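Side-chain contact in Xaa-Pro dipeptidase (PDB 1WY2), which hydrolyses dipeptides with proline at the C-terminal position, probably preferring a nonpolar residue before it, as a two-metal prolidase: residues A[6-11]-A[45-50]. Residues are numbered along the deposited sequence; the frame is centred on the assembly and turned at random.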
loop_
_atom_site.group_PDB
_atom_site.type_symbol
_atom_site.label_atom_id
_atom_site.label_comp_id
_atom_site.label_asym_id
_atom_site.label_seq_id
_atom_site.Cartn_x
_atom_site.Cartn_y
_atom_site.Cartn_z
ATOM N N GLU A 6 26.404 11.338 -2.646
ATOM C CA GLU A 6 27.106 10.157 -2.164
ATOM C C GLU A 6 26.352 8.839 -2.272
ATOM O O GLU A 6 26.977 7.785 -2.366
ATOM C CB GLU A 6 27.600 10.366 -0.728
ATOM C CG GLU A 6 26.541 10.637 0.307
ATOM C CD GLU A 6 27.146 10.773 1.691
ATOM O OE1 GLU A 6 28.041 11.629 1.862
ATOM O OE2 GLU A 6 26.736 10.023 2.603
ATOM N N LYS A 7 25.022 8.885 -2.265
ATOM C CA LYS A 7 24.245 7.654 -2.382
ATOM C C LYS A 7 24.390 7.115 -3.800
ATOM O O LYS A 7 24.559 5.913 -4.006
ATOM C CB LYS A 7 22.776 7.920 -2.049
ATOM C CG LYS A 7 22.569 8.301 -0.593
ATOM C CD LYS A 7 21.165 8.810 -0.332
ATOM C CE LYS A 7 20.987 9.164 1.139
ATOM N NZ LYS A 7 19.630 9.711 1.413
ATOM N N VAL A 8 24.332 8.017 -4.774
ATOM C CA VAL A 8 24.495 7.639 -6.175
ATOM C C VAL A 8 25.904 7.077 -6.371
ATOM O O VAL A 8 26.100 6.074 -7.059
ATOM C CB VAL A 8 24.295 8.865 -7.108
ATOM C CG1 VAL A 8 24.707 8.519 -8.534
ATOM C CG2 VAL A 8 22.837 9.307 -7.075
ATOM N N LYS A 9 26.893 7.715 -5.752
ATOM C CA LYS A 9 28.267 7.249 -5.889
ATOM C C LYS A 9 28.492 5.878 -5.268
ATOM O O LYS A 9 29.293 5.091 -5.768
ATOM C CB LYS A 9 29.230 8.281 -5.307
ATOM C CG LYS A 9 29.422 9.463 -6.240
ATOM C CD LYS A 9 30.079 10.644 -5.555
ATOM C CE LYS A 9 30.303 11.766 -6.558
ATOM N NZ LYS A 9 30.499 13.075 -5.891
ATOM N N LYS A 10 27.782 5.582 -4.185
ATOM C CA LYS A 10 27.920 4.275 -3.557
ATOM C C LYS A 10 27.373 3.214 -4.496
ATOM O O LYS A 10 27.891 2.098 -4.563
ATOM C CB LYS A 10 27.180 4.235 -2.221
ATOM C CG LYS A 10 27.929 4.968 -1.118
ATOM C CD LYS A 10 27.265 4.799 0.229
ATOM C CE LYS A 10 28.086 5.469 1.324
ATOM N NZ LYS A 10 27.482 5.252 2.669
ATOM N N ILE A 11 26.326 3.563 -5.234
ATOM C CA ILE A 11 25.746 2.629 -6.186
ATOM C C ILE A 11 26.711 2.452 -7.358
ATOM O O ILE A 11 26.893 1.343 -7.856
ATOM C CB ILE A 11 24.374 3.128 -6.681
ATOM C CG1 ILE A 11 23.364 3.029 -5.531
ATOM C CG2 ILE A 11 23.904 2.294 -7.876
ATOM C CD1 ILE A 11 22.038 3.712 -5.792
ATOM N N ILE A 45 14.915 6.146 -11.679
ATOM C CA ILE A 45 16.243 6.745 -11.658
ATOM C C ILE A 45 17.192 5.832 -12.420
ATOM O O ILE A 45 17.253 4.629 -12.157
ATOM C CB ILE A 45 16.793 6.902 -10.224
ATOM C CG1 ILE A 45 15.846 7.758 -9.381
ATOM C CG2 ILE A 45 18.179 7.553 -10.273
ATOM C CD1 ILE A 45 16.297 7.930 -7.944
ATOM N N LEU A 46 17.914 6.396 -13.384
ATOM C CA LEU A 46 18.880 5.620 -14.151
ATOM C C LEU A 46 20.264 6.146 -13.794
ATOM O O LEU A 46 20.556 7.328 -13.984
ATOM C CB LEU A 46 18.638 5.774 -15.657
ATOM C CG LEU A 46 19.559 4.938 -16.552
ATOM C CD1 LEU A 46 19.372 3.458 -16.245
ATOM C CD2 LEU A 46 19.252 5.224 -18.013
ATOM N N ILE A 47 21.108 5.265 -13.272
ATOM C CA ILE A 47 22.460 5.637 -12.875
ATOM C C ILE A 47 23.505 4.977 -13.768
ATOM O O ILE A 47 23.480 3.760 -13.973
ATOM C CB ILE A 47 22.734 5.220 -11.409
ATOM C CG1 ILE A 47 21.778 5.961 -10.470
ATOM C CG2 ILE A 47 24.181 5.523 -11.036
ATOM C CD1 ILE A 47 21.769 5.429 -9.047
ATOM N N THR A 48 24.406 5.790 -14.314
ATOM C CA THR A 48 25.493 5.283 -15.147
ATOM C C THR A 48 26.785 5.698 -14.452
ATOM O O THR A 48 26.748 6.372 -13.424
ATOM C CB THR A 48 25.476 5.872 -16.579
ATOM O OG1 THR A 48 25.729 7.280 -16.527
ATOM C CG2 THR A 48 24.139 5.619 -17.239
ATOM N N GLY A 49 27.926 5.309 -15.008
ATOM C CA GLY A 49 29.190 5.648 -14.379
ATOM C C GLY A 49 29.479 7.127 -14.193
ATOM O O GLY A 49 30.255 7.503 -13.314
ATOM N N GLU A 50 28.853 7.975 -15.002
ATOM C CA GLU A 50 29.104 9.410 -14.915
ATOM C C GLU A 50 27.849 10.271 -14.839
ATOM O O GLU A 50 27.933 11.496 -14.942
ATOM C CB GLU A 50 29.944 9.854 -16.119
ATOM C CG GLU A 50 31.312 9.183 -16.201
ATOM C CD GLU A 50 32.081 9.573 -17.457
ATOM O OE1 GLU A 50 31.607 10.457 -18.200
ATOM O OE2 GLU A 50 33.161 8.999 -17.697
#
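I47, on strand 44-48, pushes its side chain between V8 and I11, which lie one turn apart on helix 6-17. The chain can be followed outward from I47 CB, which points at the helix but stays 4.8 Å from V8 CG1. There it forks. The short branch, I47 CG2, heads for the N-terminal member of the helix pair and rests against V8 CG1 at 3.9 Å, the two side chains meeting on a slant. The long branch starts at I47 CG1, which passes 4.3 Å from V8 CG1, and ends at CD1. With CD1 swung anti to CA (chi2 169°), this branch is fully extended, and its final methyl reaches I11. I47 CD1 lies 3.7 Å from I11 CD1, methyl against methyl, and 4.0 Å from I11 CG2, so it touches the ends of both I11 branches while the two side chains run nearly at right angles. On the helix side, V8 turns CG1 toward the strand by setting it anti to its own backbone N (chi1 170°). The CA atoms of V8 and I47 are 7.3 Å apart, and the gap is spanned by side chains alone. Around this trio, I34 of helix 28-35 touches both V8 and I11, A52 adjoins V8, and I121 and M124 of helix 118-125 pack on I11. Helix 6-17 is thereby laid on one face of the mixed sheet in the creatinase/prolidase N-terminal domain, away from the two-zinc site. I47 is held in that sheet by backbone hydrogen bonding to V23, whose side chain also meets I11. The groups that touch across the contact are all buried aliphatic methyls; with no hydrogen bond between the segments, helix and strand are joined here by van der Waals fit and exclusion of water.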